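Local coordinates for protein alpha-14 giardin (Giardia lamblia, PDB 3CHJ) that binds calcium as a member of the annexin family and may act as a calcium-regulated structural element linking the phospholipid bilayer to the underlying axoneme, at residues 253-258 / 292-297; 267-272 / 308-313. All coordinates share one frame; numbering follows the deposited sequence.

Contact 1. Residues 253-258 / 292-297; sequences VAFAGS and DERCAT
The guanidinium of Arg-294 has one face on CB of Phe-255, which sits 3.6 Å above its plane and offset toward the rim, while N of Gly-257 lies at the guanidinium edge. The two flat groups are turned 40° apart, so this is no parallel stack, and CG of Arg-294 and CB of Cys-295 approach the phenyl ring obliquely. The contact belongs to the all-helical fourth annexin repeat, where helix 291-298 packs against the turn that ends helix 243-254. The length of Arg-294 lets it run from the helix to the backbone of the turn. CG is anti to its own backbone nitrogen (chi1 -173°), and a bend at chi2 (66°) sends the rest of the chain past Phe-255 in the opposite direction. Its methylene CG rests 3.7 Å from CD2 of Phe-255, and NH2 arrives 2.9 Å from the carbonyl O of Phe-255. The charge is met by a salt bridge from NE to Glu-298, one turn further on, which probably helps to fix the rotation of the guanidinium. Phenylalanine suits this buried position: its ring enters a greasy site beside Leu-265, Tyr-283 and Leu-299, and meets the ring of Phe-291 edge-to-face. Gly-257 suits the exposed turn, since its positive phi is easily adopted by a residue without a side chain. Cys-295, small and weakly polar, fits beside the far end of the Phe-255 ring: its SG makes an oblique sulfur-aromatic contact, 5.4 Å from the ring centroid of Phe-255, and its CB lies 4.2 Å from CZ of Phe-255.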
ATOM      1  N   VAL A 253       6.356   3.493   9.569  1.00 17.21           N
ATOM      2  CA  VAL A 253       7.702   3.479   8.976  1.00 19.59           C
ATOM      3  C   VAL A 253       7.920   4.753   8.165  1.00 21.34           C
ATOM      4  O   VAL A 253       9.009   5.346   8.219  1.00 22.05           O
ATOM      5  CB  VAL A 253       7.942   2.212   8.128  1.00 19.28           C
ATOM      6  CG1 VAL A 253       9.279   2.294   7.393  1.00 19.80           C
ATOM      7  CG2 VAL A 253       7.894   0.976   9.002  1.00 18.46           C
ATOM      8  N   ALA A 254       6.888   5.176   7.428  1.00 21.80           N
ATOM      9  CA  ALA A 254       6.956   6.383   6.590  1.00 24.31           C
ATOM     10  C   ALA A 254       7.167   7.667   7.398  1.00 25.95           C
ATOM     11  O   ALA A 254       7.910   8.550   6.965  1.00 26.74           O
ATOM     12  CB  ALA A 254       5.734   6.484   5.714  1.00 23.73           C
ATOM     13  N   PHE A 255       6.571   7.752   8.591  1.00 27.69           N
ATOM     14  CA  PHE A 255       6.836   8.866   9.516  1.00 29.56           C
ATOM     15  C   PHE A 255       8.256   8.780  10.126  1.00 31.46           C
ATOM     16  O   PHE A 255       8.671   9.664  10.895  1.00 32.45           O
ATOM     17  CB  PHE A 255       5.809   8.879  10.663  1.00 28.33           C
ATOM     18  CG  PHE A 255       4.393   9.252  10.258  1.00 27.02           C
ATOM     19  CD1 PHE A 255       4.126  10.388   9.491  1.00 26.45           C
ATOM     20  CD2 PHE A 255       3.310   8.498  10.724  1.00 23.97           C
ATOM     21  CE1 PHE A 255       2.811  10.740   9.152  1.00 26.01           C
ATOM     22  CE2 PHE A 255       1.986   8.846  10.393  1.00 25.09           C
ATOM     23  CZ  PHE A 255       1.740   9.971   9.603  1.00 25.08           C
ATOM     24  N   ALA A 256       8.983   7.713   9.788  1.00 33.66           N
ATOM     25  CA  ALA A 256      10.258   7.325  10.428  1.00 35.35           C
ATOM     26  C   ALA A 256      11.367   8.363  10.560  1.00 36.56           C
ATOM     27  O   ALA A 256      11.701   9.068   9.600  1.00 37.04           O
ATOM     28  CB  ALA A 256      10.833   6.072   9.753  1.00 35.72           C
ATOM     29  N   GLY A 257      11.939   8.413  11.766  1.00 38.02           N
ATOM     30  CA  GLY A 257      13.183   9.132  12.052  1.00 39.30           C
ATOM     31  C   GLY A 257      13.127  10.647  12.020  1.00 40.01           C
ATOM     32  O   GLY A 257      12.237  11.265  12.620  1.00 40.40           O
ATOM     33  N   SER A 258      14.087  11.229  11.300  1.00 40.63           N
ATOM     34  CA  SER A 258      14.344  12.671  11.309  1.00 41.10           C
ATOM     35  C   SER A 258      13.187  13.486  10.729  1.00 40.91           C
ATOM     36  O   SER A 258      12.644  14.380  11.393  1.00 41.37           O
ATOM     37  CB  SER A 258      15.642  12.972  10.552  1.00 41.42           C
ATOM     38  OG  SER A 258      16.008  14.340  10.664  1.00 42.91           O
ATOM     39  N   ASP A 292      -3.017  10.942  14.781  1.00 16.44           N
ATOM     40  CA  ASP A 292      -3.104  12.381  14.516  1.00 17.50           C
ATOM     41  C   ASP A 292      -1.987  13.135  15.219  1.00 18.69           C
ATOM     42  O   ASP A 292      -1.508  14.147  14.712  1.00 19.12           O
ATOM     43  CB  ASP A 292      -4.480  12.939  14.910  1.00 17.31           C
ATOM     44  CG  ASP A 292      -5.592  12.524  13.952  1.00 19.45           C
ATOM     45  OD1 ASP A 292      -5.313  11.924  12.881  1.00 17.44           O
ATOM     46  OD2 ASP A 292      -6.770  12.792  14.288  1.00 21.38           O
ATOM     47  N   GLU A 293      -1.563  12.637  16.382  1.00 20.06           N
ATOM     48  CA  GLU A 293      -0.498  13.299  17.132  1.00 22.76           C
ATOM     49  C   GLU A 293       0.849  13.136  16.441  1.00 22.10           C
ATOM     50  O   GLU A 293       1.626  14.087  16.353  1.00 23.06           O
ATOM     51  CB  GLU A 293      -0.452  12.768  18.562  1.00 22.67           C
ATOM     52  CG  GLU A 293       0.554  13.460  19.459  1.00 26.19           C
ATOM     53  CD  GLU A 293       0.627  12.823  20.839  1.00 26.74           C
ATOM     54  OE1 GLU A 293      -0.438  12.663  21.483  1.00 32.76           O
ATOM     55  OE2 GLU A 293       1.748  12.484  21.263  1.00 31.13           O
ATOM     56  N   ARG A 294       1.130  11.933  15.941  1.00 21.44           N
ATOM     57  CA  ARG A 294       2.329  11.714  15.144  1.00 21.22           C
ATOM     58  C   ARG A 294       2.312  12.566  13.870  1.00 21.11           C
ATOM     59  O   ARG A 294       3.297  13.205  13.521  1.00 20.28           O
ATOM     60  CB  ARG A 294       2.515  10.224  14.808  1.00 20.95           C
ATOM     61  CG  ARG A 294       3.839   9.918  14.114  1.00 22.81           C
ATOM     62  CD  ARG A 294       5.040  10.167  15.047  1.00 24.80           C
ATOM     63  NE  ARG A 294       6.313   9.974  14.361  1.00 28.13           N
ATOM     64  CZ  ARG A 294       6.903   8.791  14.215  1.00 28.75           C
ATOM     65  NH1 ARG A 294       6.338   7.697  14.711  1.00 30.56           N
ATOM     66  NH2 ARG A 294       8.058   8.703  13.574  1.00 28.73           N
ATOM     67  N   CYS A 295       1.172  12.589  13.196  1.00 22.05           N
ATOM     68  CA  CYS A 295       1.020  13.383  11.982  1.00 22.59           C
ATOM     69  C   CYS A 295       1.251  14.881  12.250  1.00 23.33           C
ATOM     70  O   CYS A 295       1.902  15.559  11.443  1.00 23.69           O
ATOM     71  CB  CYS A 295      -0.360  13.128  11.375  1.00 23.28           C
ATOM     72  SG  CYS A 295      -0.502  13.622   9.647  1.00 25.28           S
ATOM     73  N   ALA A 296       0.739  15.371  13.381  1.00 23.47           N
ATOM     74  CA  ALA A 296       0.903  16.774  13.785  1.00 24.43           C
ATOM     75  C   ALA A 296       2.370  17.126  13.988  1.00 24.75           C
ATOM     76  O   ALA A 296       2.822  18.208  13.587  1.00 25.30           O
ATOM     77  CB  ALA A 296       0.122  17.058  15.054  1.00 24.38           C
ATOM     78  N   THR A 297       3.121  16.224  14.617  1.00 24.75           N
ATOM     79  CA  THR A 297       4.542  16.457  14.825  1.00 25.57           C
ATOM     80  C   THR A 297       5.318  16.421  13.516  1.00 25.01           C
ATOM     81  O   THR A 297       6.143  17.294  13.257  1.00 25.58           O
ATOM     82  CB  THR A 297       5.153  15.444  15.816  1.00 25.90           C
ATOM     83  OG1 THR A 297       4.403  15.459  17.033  1.00 27.90           O
ATOM     84  CG2 THR A 297       6.592  15.818  16.128  1.00 27.44           C
TER

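Contact 2. Residues 267-272 / 308-313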
ATOM      1  N   ARG A 267       1.541   7.221  -1.440  1.00 11.51           N
ATOM      2  CA  ARG A 267       1.089   5.976  -2.063  1.00 10.75           C
ATOM      3  C   ARG A 267       0.361   5.078  -1.059  1.00 11.09           C
ATOM      4  O   ARG A 267      -0.644   4.440  -1.404  1.00 10.74           O
ATOM      5  CB  ARG A 267       2.236   5.236  -2.770  1.00 10.74           C
ATOM      6  CG  ARG A 267       3.299   4.719  -1.843  1.00 11.62           C
ATOM      7  CD  ARG A 267       4.271   3.871  -2.640  1.00 13.05           C
ATOM      8  NE  ARG A 267       5.444   3.523  -1.847  1.00 12.89           N
ATOM      9  CZ  ARG A 267       6.624   4.119  -1.952  1.00 13.85           C
ATOM     10  NH1 ARG A 267       6.814   5.113  -2.829  1.00 14.69           N
ATOM     11  NH2 ARG A 267       7.620   3.714  -1.168  1.00 16.17           N
ATOM     12  N   ILE A 268       0.844   5.017   0.191  1.00 10.59           N
ATOM     13  CA  ILE A 268       0.172   4.184   1.177  1.00 10.56           C
ATOM     14  C   ILE A 268      -1.231   4.740   1.441  1.00 10.23           C
ATOM     15  O   ILE A 268      -2.197   3.991   1.467  1.00 10.87           O
ATOM     16  CB  ILE A 268       0.964   4.093   2.511  1.00 11.31           C
ATOM     17  CG1 ILE A 268       2.380   3.521   2.278  1.00 12.76           C
ATOM     18  CG2 ILE A 268       0.154   3.352   3.565  1.00 10.61           C
ATOM     19  CD1 ILE A 268       2.416   2.050   1.970  1.00 18.09           C
ATOM     20  N   THR A 269      -1.338   6.065   1.564  1.00  9.38           N
ATOM     21  CA  THR A 269      -2.622   6.701   1.816  1.00  9.71           C
ATOM     22  C   THR A 269      -3.565   6.501   0.607  1.00  9.97           C
ATOM     23  O   THR A 269      -4.690   6.026   0.764  1.00 10.53           O
ATOM     24  CB  THR A 269      -2.424   8.192   2.169  1.00 10.17           C
ATOM     25  OG1 THR A 269      -1.564   8.270   3.317  1.00 10.89           O
ATOM     26  CG2 THR A 269      -3.779   8.866   2.438  1.00 11.88           C
ATOM     27  N   ALA A 270      -3.117   6.830  -0.600  1.00 10.44           N
ATOM     28  CA  ALA A 270      -3.974   6.685  -1.790  1.00 10.62           C
ATOM     29  C   ALA A 270      -4.403   5.229  -2.047  1.00 10.98           C
ATOM     30  O   ALA A 270      -5.565   4.984  -2.404  1.00 10.80           O
ATOM     31  CB  ALA A 270      -3.253   7.264  -3.012  1.00 10.60           C
ATOM     32  N   MET A 271      -3.488   4.283  -1.813  1.00 11.13           N
ATOM     33  CA  MET A 271      -3.816   2.861  -2.041  1.00 12.09           C
ATOM     34  C   MET A 271      -4.829   2.337  -1.047  1.00 11.82           C
ATOM     35  O   MET A 271      -5.625   1.446  -1.385  1.00 12.07           O
ATOM     36  CB  MET A 271      -2.572   1.964  -2.012  1.00 11.52           C
ATOM     37  CG  MET A 271      -1.662   2.169  -3.191  1.00 13.56           C
ATOM     38  SD  MET A 271      -0.381   0.903  -3.256  1.00 14.71           S
ATOM     39  CE  MET A 271       0.724   1.418  -1.959  1.00 16.38           C
ATOM     40  N   HIS A 272      -4.808   2.856   0.185  1.00 10.37           N
ATOM     41  CA  HIS A 272      -5.445   2.129   1.286  1.00 11.45           C
ATOM     42  C   HIS A 272      -6.457   2.878   2.115  1.00 11.13           C
ATOM     43  O   HIS A 272      -7.136   2.272   2.924  1.00 10.96           O
ATOM     44  CB  HIS A 272      -4.361   1.526   2.184  1.00 11.13           C
ATOM     45  CG  HIS A 272      -3.541   0.498   1.484  1.00 12.78           C
ATOM     46  ND1 HIS A 272      -2.165   0.551   1.407  1.00 16.96           N
ATOM     47  CD2 HIS A 272      -3.920  -0.588   0.776  1.00 12.95           C
ATOM     48  CE1 HIS A 272      -1.732  -0.485   0.707  1.00 12.88           C
ATOM     49  NE2 HIS A 272      -2.773  -1.185   0.307  1.00 17.47           N
ATOM     50  N   LYS A 308      -4.301  13.409   7.593  1.00 13.24           N
ATOM     51  CA  LYS A 308      -5.177  13.132   8.756  1.00 13.94           C
ATOM     52  C   LYS A 308      -6.616  12.916   8.302  1.00 13.49           C
ATOM     53  O   LYS A 308      -7.280  11.969   8.757  1.00 13.90           O
ATOM     54  CB  LYS A 308      -5.144  14.278   9.779  1.00 14.85           C
ATOM     55  CG  LYS A 308      -3.912  14.278  10.658  1.00 17.42           C
ATOM     56  CD  LYS A 308      -4.002  15.285  11.783  1.00 22.61           C
ATOM     57  CE  LYS A 308      -3.749  16.707  11.267  1.00 24.73           C
ATOM     58  NZ  LYS A 308      -3.468  17.681  12.370  1.00 29.16           N
ATOM     59  N   LEU A 309      -7.098  13.767   7.389  1.00 12.83           N
ATOM     60  CA  LEU A 309      -8.482  13.670   6.928  1.00 12.99           C
ATOM     61  C   LEU A 309      -8.744  12.403   6.102  1.00 12.05           C
ATOM     62  O   LEU A 309      -9.770  11.739   6.252  1.00 13.12           O
ATOM     63  CB  LEU A 309      -8.845  14.926   6.113  1.00 12.79           C
ATOM     64  CG  LEU A 309     -10.291  15.050   5.641  1.00 15.95           C
ATOM     65  CD1 LEU A 309     -11.262  14.913   6.800  1.00 17.35           C
ATOM     66  CD2 LEU A 309     -10.455  16.400   4.944  1.00 15.34           C
ATOM     67  N   LEU A 310      -7.815  12.047   5.221  1.00 11.46           N
ATOM     68  CA  LEU A 310      -8.015  10.860   4.380  1.00 11.47           C
ATOM     69  C   LEU A 310      -8.125   9.603   5.213  1.00 11.87           C
ATOM     70  O   LEU A 310      -8.896   8.697   4.877  1.00 12.31           O
ATOM     71  CB  LEU A 310      -6.849  10.710   3.394  1.00 11.50           C
ATOM     72  CG  LEU A 310      -6.951  11.693   2.224  1.00 12.18           C
ATOM     73  CD1 LEU A 310      -5.596  11.791   1.473  1.00 12.04           C
ATOM     74  CD2 LEU A 310      -8.067  11.310   1.276  1.00 11.35           C
ATOM     75  N   TRP A 311      -7.368   9.549   6.307  1.00 12.39           N
ATOM     76  CA  TRP A 311      -7.375   8.387   7.168  1.00 13.13           C
ATOM     77  C   TRP A 311      -8.483   8.412   8.218  1.00 15.23           C
ATOM     78  O   TRP A 311      -8.604   7.484   9.024  1.00 16.38           O
ATOM     79  CB  TRP A 311      -5.996   8.227   7.812  1.00 12.70           C
ATOM     80  CG  TRP A 311      -5.015   7.609   6.892  1.00 12.09           C
ATOM     81  CD1 TRP A 311      -3.904   8.196   6.340  1.00 12.97           C
ATOM     82  CD2 TRP A 311      -5.036   6.264   6.428  1.00 11.98           C
ATOM     83  NE1 TRP A 311      -3.236   7.280   5.543  1.00 13.30           N
ATOM     84  CE2 TRP A 311      -3.912   6.085   5.589  1.00 11.77           C
ATOM     85  CE3 TRP A 311      -5.915   5.189   6.616  1.00 10.92           C
ATOM     86  CZ2 TRP A 311      -3.638   4.872   4.963  1.00 12.18           C
ATOM     87  CZ3 TRP A 311      -5.645   3.993   5.994  1.00 13.05           C
ATOM     88  CH2 TRP A 311      -4.519   3.836   5.177  1.00 12.52           C
ATOM     89  N   GLU A 312      -9.279   9.475   8.227  1.00 16.26           N
ATOM     90  CA  GLU A 312     -10.436   9.492   9.097  1.00 18.33           C
ATOM     91  C   GLU A 312     -11.510   8.614   8.456  1.00 19.12           C
ATOM     92  O   GLU A 312     -11.900   8.833   7.308  1.00 19.47           O
ATOM     93  CB  GLU A 312     -10.943  10.919   9.316  1.00 19.66           C
ATOM     94  CG  GLU A 312     -11.976  11.025  10.425  1.00 23.64           C
ATOM     95  CD  GLU A 312     -11.397  10.886  11.842  1.00 28.86           C
ATOM     96  OE1 GLU A 312     -12.185  11.096  12.781  1.00 31.45           O
ATOM     97  OE2 GLU A 312     -10.186  10.586  12.049  1.00 28.64           O
ATOM     98  N   PRO A 313     -11.990   7.613   9.191  1.00 19.80           N
ATOM     99  CA  PRO A 313     -13.025   6.735   8.652  1.00 21.14           C
ATOM    100  C   PRO A 313     -14.222   7.510   8.075  1.00 22.10           C
ATOM    101  O   PRO A 313     -14.773   8.404   8.732  1.00 22.77           O
ATOM    102  CB  PRO A 313     -13.464   5.922   9.880  1.00 21.37           C
ATOM    103  CG  PRO A 313     -12.278   5.938  10.774  1.00 20.68           C
ATOM    104  CD  PRO A 313     -11.612   7.256  10.573  1.00 19.61           C
TER
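OG1 of Thr-269 and CG of Trp-311 both lie anti to the carbonyl carbon, beside the backbone N. In Thr-269 (chi1 -58°) this places OG1 next to the indole and puts CG2, anti to N, against Leu-310; in Trp-311 (chi1 -79°) it carries the indole to the end of helix 262-272. NE1 of Trp-311 then donates to OG1 of Thr-269 at 3.0 Å, with an N-H...O angle of 147° and the oxygen somewhat tilted out of the indole plane. Threonine serves well here because its hydroxyl also bonds to the carbonyl of Leu-265, one turn back, so one buried hydroxyl oxygen pairs with both the indole N-H and the carbonyl O of Leu-265. Within the helical annexin repeat, this joins the ends of helices 262-272 and 301-310, with Trp-311 in the turn just after the latter. The benzene half of the indole lies against the last turn of helix 262-272: CZ2 lies 3.8 Å from CA of Thr-269, and CH2 3.8 Å from CB of His-272. Met-251 of helix 243-254 and the ring of Phe-291 also touch the indole. Beside the hydrogen bond, the methyl CG2 of Thr-269 packs 3.6 Å from CD1 of Leu-310, whose branched side chain crosses the threonine at about a right angle and also touches Ile-33, Leu-74 and Leu-78.

In the fold
Contacts 1 and 2 tie the same helical repeat together in two places, their centres about 14 Å apart. Contact 2 is the deeper, its centre about 10 Å from the centre of the chain, with every touching residue buried; contact 1, centred about 17 Å from the same point, is only partly buried. Along the chain the two pairings interleave, since helices 243-254 and 262-272 are successive, as are 291-298 and 301-310. The chemistry follows depth: a charged arginine with a nearby glutamate borders the exposed turn, whereas the interior uses a neutral indole-hydroxyl bond within apolar packing. The contacts meet where Asp-292 OD1, itself salt-bridged to Lys-280, and Cys-295 SG pack against CG of Lys-308.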